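Local coordinates for bifunctional GH43-CE protein (Bacteroides eggerthii, PDB 6MLY) that probably cleaves xylan-type linkages of complex arabinoxylans through a family 43 glycoside hydrolase domain and carries a carbohydrate esterase domain in the same chain, at residues K417-V422 against F459-D464; Q568-S573 against K779-F784. All blocks are in the same frame, centred on the assembly; numbering follows the deposited sequence.

Contact 1: residues K417-V422 against F459-D464; sequences KYIVMV and FYYSLD
The side chains of Ile-419 and Tyr-461 cross at about a right angle; CD1 of the isoleucine comes at a slant to the ring and CG2 rests by its CB and CG. The delta methyl touches at the far end of the branch, Ile-419 CD1 to Tyr-461 CD1 3.3 Å, while Ile-419 CG2 settles nearer the root of the ring, 3.7 Å from Tyr-461 CG. Both methyls reach the tyrosine because CG2 stands opposite the backbone N and the chain, extended beyond CG1, carries CD1 onward along the ring. Tyr-461, its CG tucked between its own N and carbonyl carbon (chi1 78°), presents CB, CG and CD1 to the isoleucine. Ile-419 CD1 also reaches Leu-463 CD2, 3.9 Å away, where the second strand has ended. One pair further along, Met-421 stretches out from its strand, and its CE comes to 3.5 Å from Phe-459 CD1. The sulfur follows at a slant, Met-421 SD lying 5.2 Å from the centroid of the Phe-459 ring and 56° off its normal, an oblique Met-aromatic contact. Val-442, Phe-444 and Ile-471 of neighbouring strands close round Ile-419. With a serine in place of Tyr-461, both methyls of Ile-419 would probably lose their aromatic support and a gap would open between the two sheets. The strands run nearly antiparallel yet belong to different sheets, 418-423 to one and 456-462 to the other. Apolar side chains interleaving between two facing antiparallel sheets are the core of the beta-sandwich expected of a concanavalin A-like domain, here the one that follows the family 43 glycoside hydrolase domain.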
ATOM      1  N   LYS A 417     -18.128  19.141  -1.777  1.00 82.54           N
ATOM      2  CA  LYS A 417     -17.461  17.844  -2.115  1.00 82.86           C
ATOM      3  C   LYS A 417     -15.939  18.021  -2.097  1.00 82.50           C
ATOM      4  O   LYS A 417     -15.405  18.914  -2.758  1.00 83.43           O
ATOM      5  CB  LYS A 417     -17.881  17.340  -3.500  1.00 83.12           C
ATOM      6  CG  LYS A 417     -19.370  17.087  -3.687  1.00 84.54           C
ATOM      7  CD  LYS A 417     -19.758  16.926  -5.141  1.00 85.07           C
ATOM      8  CE  LYS A 417     -21.214  17.238  -5.420  1.00 86.17           C
ATOM      9  NZ  LYS A 417     -22.115  16.261  -4.769  1.00 85.80           N
ATOM     10  N   TYR A 418     -15.257  17.136  -1.357  1.00 82.34           N
ATOM     11  CA  TYR A 418     -13.798  17.119  -1.246  1.00 80.84           C
ATOM     12  C   TYR A 418     -13.265  15.724  -1.592  1.00 79.90           C
ATOM     13  O   TYR A 418     -13.761  14.725  -1.079  1.00 79.79           O
ATOM     14  CB  TYR A 418     -13.354  17.491   0.172  1.00 80.95           C
ATOM     15  CG  TYR A 418     -13.843  18.829   0.661  1.00 83.06           C
ATOM     16  CD1 TYR A 418     -15.067  18.950   1.298  1.00 83.74           C
ATOM     17  CD2 TYR A 418     -13.083  19.976   0.490  1.00 83.33           C
ATOM     18  CE1 TYR A 418     -15.525  20.177   1.750  1.00 85.01           C
ATOM     19  CE2 TYR A 418     -13.525  21.210   0.936  1.00 84.27           C
ATOM     20  CZ  TYR A 418     -14.751  21.310   1.569  1.00 85.04           C
ATOM     21  OH  TYR A 418     -15.204  22.515   2.015  1.00 86.36           O
ATOM     22  N   ILE A 419     -12.250  15.679  -2.461  1.00 78.18           N
ATOM     23  CA  ILE A 419     -11.452  14.484  -2.679  1.00 77.50           C
ATOM     24  C   ILE A 419     -10.582  14.280  -1.433  1.00 78.92           C
ATOM     25  O   ILE A 419      -9.943  15.216  -0.978  1.00 82.05           O
ATOM     26  CB  ILE A 419     -10.602  14.607  -3.957  1.00 76.73           C
ATOM     27  CG1 ILE A 419     -11.477  14.748  -5.205  1.00 76.12           C
ATOM     28  CG2 ILE A 419      -9.636  13.433  -4.061  1.00 76.10           C
ATOM     29  CD1 ILE A 419     -10.700  15.008  -6.475  1.00 75.47           C
ATOM     30  N   VAL A 420     -10.566  13.052  -0.902  1.00 78.83           N
ATOM     31  CA  VAL A 420      -9.966  12.756   0.403  1.00 78.73           C
ATOM     32  C   VAL A 420      -9.251  11.397   0.341  1.00 77.71           C
ATOM     33  O   VAL A 420      -9.705  10.481  -0.338  1.00 77.38           O
ATOM     34  CB  VAL A 420     -11.045  12.783   1.508  1.00 79.28           C
ATOM     35  CG1 VAL A 420     -10.553  12.179   2.815  1.00 80.66           C
ATOM     36  CG2 VAL A 420     -11.586  14.185   1.745  1.00 79.09           C
ATOM     37  N   MET A 421      -8.110  11.304   1.037  1.00 77.17           N
ATOM     38  CA  MET A 421      -7.484  10.044   1.408  1.00 76.59           C
ATOM     39  C   MET A 421      -7.589   9.876   2.924  1.00 76.71           C
ATOM     40  O   MET A 421      -7.436  10.833   3.671  1.00 75.89           O
ATOM     41  CB  MET A 421      -5.999   9.984   1.037  1.00 78.05           C
ATOM     42  CG  MET A 421      -5.239   8.991   1.911  1.00 79.89           C
ATOM     43  SD  MET A 421      -3.526   8.684   1.441  1.00 83.48           S
ATOM     44  CE  MET A 421      -3.328   7.024   2.095  1.00 83.77           C
ATOM     45  N   VAL A 422      -7.802   8.629   3.352  1.00 76.29           N
ATOM     46  CA  VAL A 422      -7.725   8.228   4.745  1.00 77.39           C
ATOM     47  C   VAL A 422      -6.671   7.117   4.854  1.00 76.31           C
ATOM     48  O   VAL A 422      -6.510   6.310   3.928  1.00 76.93           O
ATOM     49  CB  VAL A 422      -9.103   7.774   5.266  1.00 78.29           C
ATOM     50  CG1 VAL A 422      -9.031   7.231   6.686  1.00 79.96           C
ATOM     51  CG2 VAL A 422     -10.139   8.886   5.177  1.00 78.15           C
ATOM     52  N   PHE A 459      -1.938   6.022  -3.306  1.00 74.73           N
ATOM     53  CA  PHE A 459      -3.228   6.464  -3.836  1.00 75.15           C
ATOM     54  C   PHE A 459      -3.052   7.745  -4.656  1.00 75.37           C
ATOM     55  O   PHE A 459      -2.209   8.586  -4.335  1.00 76.28           O
ATOM     56  CB  PHE A 459      -4.225   6.698  -2.700  1.00 76.37           C
ATOM     57  CG  PHE A 459      -4.537   5.464  -1.894  1.00 76.39           C
ATOM     58  CD1 PHE A 459      -3.793   5.146  -0.770  1.00 77.85           C
ATOM     59  CD2 PHE A 459      -5.569   4.614  -2.265  1.00 76.54           C
ATOM     60  CE1 PHE A 459      -4.081   4.006  -0.032  1.00 77.63           C
ATOM     61  CE2 PHE A 459      -5.855   3.476  -1.525  1.00 76.48           C
ATOM     62  CZ  PHE A 459      -5.110   3.173  -0.409  1.00 76.91           C
ATOM     63  N   TYR A 460      -3.865   7.868  -5.711  1.00 73.90           N
ATOM     64  CA  TYR A 460      -3.937   9.053  -6.560  1.00 73.92           C
ATOM     65  C   TYR A 460      -5.412   9.393  -6.816  1.00 72.95           C
ATOM     66  O   TYR A 460      -6.288   8.536  -6.636  1.00 72.99           O
ATOM     67  CB  TYR A 460      -3.262   8.826  -7.918  1.00 74.50           C
ATOM     68  CG  TYR A 460      -1.833   8.344  -7.902  1.00 74.13           C
ATOM     69  CD1 TYR A 460      -0.806   9.144  -8.379  1.00 74.32           C
ATOM     70  CD2 TYR A 460      -1.508   7.068  -7.474  1.00 74.13           C
ATOM     71  CE1 TYR A 460       0.507   8.705  -8.400  1.00 74.02           C
ATOM     72  CE2 TYR A 460      -0.199   6.615  -7.485  1.00 74.09           C
ATOM     73  CZ  TYR A 460       0.813   7.435  -7.950  1.00 74.08           C
ATOM     74  OH  TYR A 460       2.100   6.988  -7.967  1.00 74.46           O
ATOM     75  N   TYR A 461      -5.664  10.638  -7.248  1.00 72.30           N
ATOM     76  CA  TYR A 461      -6.945  11.035  -7.840  1.00 71.46           C
ATOM     77  C   TYR A 461      -6.671  11.640  -9.221  1.00 71.29           C
ATOM     78  O   TYR A 461      -5.522  11.751  -9.630  1.00 71.51           O
ATOM     79  CB  TYR A 461      -7.719  11.970  -6.908  1.00 72.59           C
ATOM     80  CG  TYR A 461      -7.262  13.407  -6.886  1.00 73.80           C
ATOM     81  CD1 TYR A 461      -7.737  14.327  -7.808  1.00 75.19           C
ATOM     82  CD2 TYR A 461      -6.380  13.863  -5.918  1.00 74.79           C
ATOM     83  CE1 TYR A 461      -7.330  15.652  -7.787  1.00 76.40           C
ATOM     84  CE2 TYR A 461      -5.966  15.186  -5.878  1.00 75.78           C
ATOM     85  CZ  TYR A 461      -6.445  16.085  -6.815  1.00 76.06           C
ATOM     86  OH  TYR A 461      -6.043  17.389  -6.790  1.00 76.62           O
ATOM     87  N   SER A 462      -7.742  11.992  -9.937  1.00 71.16           N
ATOM     88  CA  SER A 462      -7.643  12.594 -11.260  1.00 71.86           C
ATOM     89  C   SER A 462      -9.015  13.130 -11.697  1.00 72.94           C
ATOM     90  O   SER A 462     -10.041  12.552 -11.352  1.00 73.23           O
ATOM     91  CB  SER A 462      -7.068  11.613 -12.252  1.00 71.67           C
ATOM     92  OG  SER A 462      -7.151  12.110 -13.578  1.00 72.70           O
ATOM     93  N   LEU A 463      -9.010  14.246 -12.444  1.00 75.32           N
ATOM     94  CA  LEU A 463     -10.222  14.913 -12.948  1.00 76.61           C
ATOM     95  C   LEU A 463     -10.386  14.639 -14.449  1.00 77.90           C
ATOM     96  O   LEU A 463     -11.284  15.186 -15.086  1.00 79.10           O
ATOM     97  CB  LEU A 463     -10.098  16.419 -12.689  1.00 77.36           C
ATOM     98  CG  LEU A 463      -9.669  16.830 -11.279  1.00 77.03           C
ATOM     99  CD1 LEU A 463      -9.735  18.339 -11.113  1.00 77.49           C
ATOM    100  CD2 LEU A 463     -10.522  16.150 -10.221  1.00 77.41           C
ATOM    101  N   ASP A 464      -9.540  13.748 -14.976  1.00 79.22           N
ATOM    102  CA  ASP A 464      -9.184  13.665 -16.387  1.00 83.11           C
ATOM    103  C   ASP A 464      -8.838  12.201 -16.700  1.00 82.88           C
ATOM    104  O   ASP A 464      -8.601  11.400 -15.787  1.00 83.60           O
ATOM    105  CB  ASP A 464      -8.044  14.658 -16.642  1.00 84.97           C
ATOM    106  CG  ASP A 464      -7.459  14.705 -18.044  1.00 87.88           C
ATOM    107  OD1 ASP A 464      -7.513  13.674 -18.754  1.00 89.52           O
ATOM    108  OD2 ASP A 464      -6.921  15.776 -18.401  1.00 89.97           O
TER

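Contact 2: residues Q568-S573 against K779-F784; sequences QVFGKS and KKMIDF
Phe-570 and Met-781 make the aromatic part of this helix-to-helix contact. Their side chains cross at about a right angle, and the thioether arrives obliquely to the ring: Met-781 CE is 3.6 Å from Phe-570 CD1, and Met-781 SD is 3.8 Å from the same atom. Measured to the centroid of the Phe-570 ring, Met-781 SD stands at 4.6 Å and 50° off the normal, a Met-aromatic contact. The methionine leaves its helix with CG opposite the backbone N (chi1 -176°), and the bend at chi3 (73°) brings CE beside Phe-570 CD1, at a slant to the ring. Val-569 CG1 covers one face of that ring from within the same helix, and the rings of Trp-675 and Phe-773 meet it as well.

A van der Waals contact of similar size joins Ile-782 to Ser-573. The isoleucine lays its terminal methyl against the serine backbone, Ile-782 CD1 coming to 3.8 Å from Ser-573 C, with Leu-574 and Lys-577 of the same helix as the serine also touching this isoleucine.

Between the two segments the contact is nonpolar; Ser-573 bonds within its own helix, and Lys-780 reaches from the other helix to a salt bridge with Glu-759 of strand 757-763. Ser-573 OG donates to Phe-570 O (2.5 Å), in the carbonyl plane and on a lone pair, while Ser-573 N gives a second bond to the same oxygen. The hydroxyl is thus turned back onto its own helix, beside a wider pi-type turn at 568-571.

Met-781 also touches Val-673 and Trp-675 of strand 671-675. Two helices, 563-577 and the C-terminal 775-789, packed together beside the parallel strands of the central sheet are characteristic of the alpha/beta-hydrolase fold, to which the esterase domain belongs.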
ATOM      1  N   GLN A 568       2.916  18.632  -0.001  1.00 77.06           N
ATOM      2  CA  GLN A 568       1.623  19.240  -0.300  1.00 76.72           C
ATOM      3  C   GLN A 568       1.796  20.724  -0.641  1.00 77.03           C
ATOM      4  O   GLN A 568       0.975  21.279  -1.365  1.00 76.95           O
ATOM      5  CB  GLN A 568       0.655  19.038   0.870  1.00 77.65           C
ATOM      6  CG  GLN A 568       0.126  17.613   0.962  1.00 77.10           C
ATOM      7  CD  GLN A 568      -0.572  17.335   2.269  1.00 77.37           C
ATOM      8  OE1 GLN A 568      -1.447  18.083   2.701  1.00 78.42           O
ATOM      9  NE2 GLN A 568      -0.192  16.243   2.912  1.00 77.69           N
ATOM     10  N   VAL A 569       2.868  21.341  -0.124  1.00 77.13           N
ATOM     11  CA  VAL A 569       3.163  22.771  -0.303  1.00 77.07           C
ATOM     12  C   VAL A 569       3.857  23.013  -1.653  1.00 76.15           C
ATOM     13  O   VAL A 569       3.448  23.904  -2.399  1.00 76.34           O
ATOM     14  CB  VAL A 569       4.024  23.312   0.856  1.00 77.49           C
ATOM     15  CG1 VAL A 569       4.360  24.783   0.665  1.00 77.58           C
ATOM     16  CG2 VAL A 569       3.363  23.087   2.208  1.00 78.10           C
ATOM     17  N   PHE A 570       4.919  22.243  -1.934  1.00 74.99           N
ATOM     18  CA  PHE A 570       5.777  22.441  -3.117  1.00 73.99           C
ATOM     19  C   PHE A 570       5.460  21.412  -4.211  1.00 73.80           C
ATOM     20  O   PHE A 570       5.241  21.785  -5.367  1.00 73.98           O
ATOM     21  CB  PHE A 570       7.259  22.333  -2.742  1.00 74.01           C
ATOM     22  CG  PHE A 570       7.705  23.226  -1.613  1.00 74.78           C
ATOM     23  CD1 PHE A 570       7.689  24.607  -1.752  1.00 75.29           C
ATOM     24  CD2 PHE A 570       8.155  22.687  -0.416  1.00 74.70           C
ATOM     25  CE1 PHE A 570       8.108  25.429  -0.717  1.00 75.65           C
ATOM     26  CE2 PHE A 570       8.571  23.512   0.619  1.00 75.68           C
ATOM     27  CZ  PHE A 570       8.544  24.882   0.469  1.00 75.87           C
ATOM     28  N   GLY A 571       5.461  20.127  -3.818  1.00 72.40           N
ATOM     29  CA  GLY A 571       5.430  18.939  -4.692  1.00 71.61           C
ATOM     30  C   GLY A 571       4.858  19.182  -6.081  1.00 71.40           C
ATOM     31  O   GLY A 571       5.591  19.138  -7.068  1.00 71.18           O
ATOM     32  N   LYS A 572       3.542  19.408  -6.154  1.00 71.68           N
ATOM     33  CA  LYS A 572       2.800  19.447  -7.424  1.00 72.82           C
ATOM     34  C   LYS A 572       3.453  20.430  -8.411  1.00 73.70           C
ATOM     35  O   LYS A 572       3.629  20.106  -9.589  1.00 73.46           O
ATOM     36  CB  LYS A 572       1.337  19.825  -7.174  1.00 72.95           C
ATOM     37  N   SER A 573       3.813  21.624  -7.926  1.00 74.75           N
ATOM     38  CA  SER A 573       4.276  22.728  -8.782  1.00 75.12           C
ATOM     39  C   SER A 573       5.651  22.414  -9.390  1.00 75.25           C
ATOM     40  O   SER A 573       5.896  22.714 -10.561  1.00 75.87           O
ATOM     41  CB  SER A 573       4.288  24.030  -8.027  1.00 75.79           C
ATOM     42  OG  SER A 573       4.884  23.864  -6.750  1.00 76.27           O
ATOM     43  N   LYS A 779       5.744  30.418  -8.163  1.00 79.76           N
ATOM     44  CA  LYS A 779       6.145  30.400  -9.577  1.00 80.52           C
ATOM     45  C   LYS A 779       7.607  30.850  -9.737  1.00 80.35           C
ATOM     46  O   LYS A 779       8.301  30.385 -10.646  1.00 81.69           O
ATOM     47  CB  LYS A 779       5.210  31.290 -10.404  1.00 81.38           C
ATOM     48  CG  LYS A 779       5.333  31.148 -11.918  1.00 82.54           C
ATOM     49  CD  LYS A 779       5.178  32.459 -12.664  1.00 83.86           C
ATOM     50  CE  LYS A 779       5.270  32.314 -14.169  1.00 84.18           C
ATOM     51  NZ  LYS A 779       6.632  31.930 -14.613  1.00 82.88           N
ATOM     52  N   LYS A 780       8.071  31.756  -8.868  1.00 79.41           N
ATOM     53  CA  LYS A 780       9.438  32.262  -8.948  1.00 78.94           C
ATOM     54  C   LYS A 780      10.428  31.187  -8.489  1.00 77.38           C
ATOM     55  O   LYS A 780      11.542  31.124  -8.999  1.00 77.43           O
ATOM     56  CB  LYS A 780       9.595  33.549  -8.137  1.00 80.13           C
ATOM     57  CG  LYS A 780       9.218  34.812  -8.899  1.00 81.56           C
ATOM     58  CD  LYS A 780       9.222  36.046  -8.044  1.00 81.79           C
ATOM     59  CE  LYS A 780       8.907  37.301  -8.824  1.00 83.52           C
ATOM     60  NZ  LYS A 780       9.029  38.500  -7.963  1.00 83.89           N
ATOM     61  N   MET A 781      10.014  30.357  -7.527  1.00 76.04           N
ATOM     62  CA  MET A 781      10.819  29.223  -7.057  1.00 74.98           C
ATOM     63  C   MET A 781      11.100  28.271  -8.227  1.00 75.65           C
ATOM     64  O   MET A 781      12.239  27.839  -8.431  1.00 74.89           O
ATOM     65  CB  MET A 781      10.096  28.452  -5.947  1.00 74.34           C
ATOM     66  CG  MET A 781      10.924  27.327  -5.358  1.00 73.51           C
ATOM     67  SD  MET A 781      10.043  26.423  -4.073  1.00 73.43           S
ATOM     68  CE  MET A 781       8.863  25.518  -5.076  1.00 73.03           C
ATOM     69  N   ILE A 782      10.041  27.963  -8.985  1.00 75.67           N
ATOM     70  CA  ILE A 782      10.085  27.036 -10.113  1.00 75.47           C
ATOM     71  C   ILE A 782      11.006  27.614 -11.200  1.00 75.01           C
ATOM     72  O   ILE A 782      11.923  26.935 -11.664  1.00 75.39           O
ATOM     73  CB  ILE A 782       8.661  26.759 -10.644  1.00 75.96           C
ATOM     74  CG1 ILE A 782       7.717  26.243  -9.552  1.00 75.89           C
ATOM     75  CG2 ILE A 782       8.698  25.811 -11.835  1.00 76.48           C
ATOM     76  CD1 ILE A 782       8.255  25.071  -8.762  1.00 75.62           C
ATOM     77  N   ASP A 783      10.762  28.874 -11.580  1.00 74.01           N
ATOM     78  CA  ASP A 783      11.463  29.531 -12.687  1.00 73.59           C
ATOM     79  C   ASP A 783      12.967  29.627 -12.396  1.00 72.26           C
ATOM     80  O   ASP A 783      13.781  29.554 -13.322  1.00 71.06           O
ATOM     81  CB  ASP A 783      10.873  30.915 -12.965  1.00 74.73           C
ATOM     82  CG  ASP A 783       9.526  30.873 -13.662  1.00 75.64           C
ATOM     83  OD1 ASP A 783       9.060  29.763 -13.973  1.00 75.53           O
ATOM     84  OD2 ASP A 783       8.955  31.956 -13.895  1.00 77.61           O
ATOM     85  N   PHE A 784      13.317  29.797 -11.113  1.00 71.10           N
ATOM     86  CA  PHE A 784      14.711  29.890 -10.662  1.00 70.24           C
ATOM     87  C   PHE A 784      15.388  28.516 -10.779  1.00 70.35           C
ATOM     88  O   PHE A 784      16.441  28.393 -11.412  1.00 70.53           O
ATOM     89  CB  PHE A 784      14.777  30.463  -9.243  1.00 69.44           C
ATOM     90  CG  PHE A 784      16.119  30.325  -8.569  1.00 68.60           C
ATOM     91  CD1 PHE A 784      17.274  30.782  -9.183  1.00 69.02           C
ATOM     92  CD2 PHE A 784      16.228  29.742  -7.316  1.00 67.93           C
ATOM     93  CE1 PHE A 784      18.509  30.643  -8.567  1.00 68.95           C
ATOM     94  CE2 PHE A 784      17.460  29.607  -6.700  1.00 67.86           C
ATOM     95  CZ  PHE A 784      18.598  30.056  -7.326  1.00 68.25           C
TER

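How the contacts relate
Contact 1 and contact 2 belong to different domains and follow in series, contact 1 closing before contact 2 opens. Their centres are 21 Å apart and their nearest atoms about 8 Å apart, without touching, so the two lie near each other where the sandwich and esterase domains adjoin. One joins sheet to sheet, the other helix to helix, yet each contains an oblique Met-aromatic pair. Both lie away from the predicted glycosidase residues and from the sodium site. Contact 2 is the one with a link toward possible catalysis: Phe-570 touches residues of what looks like a nucleophile elbow around Ser-628, consistent with an esterase.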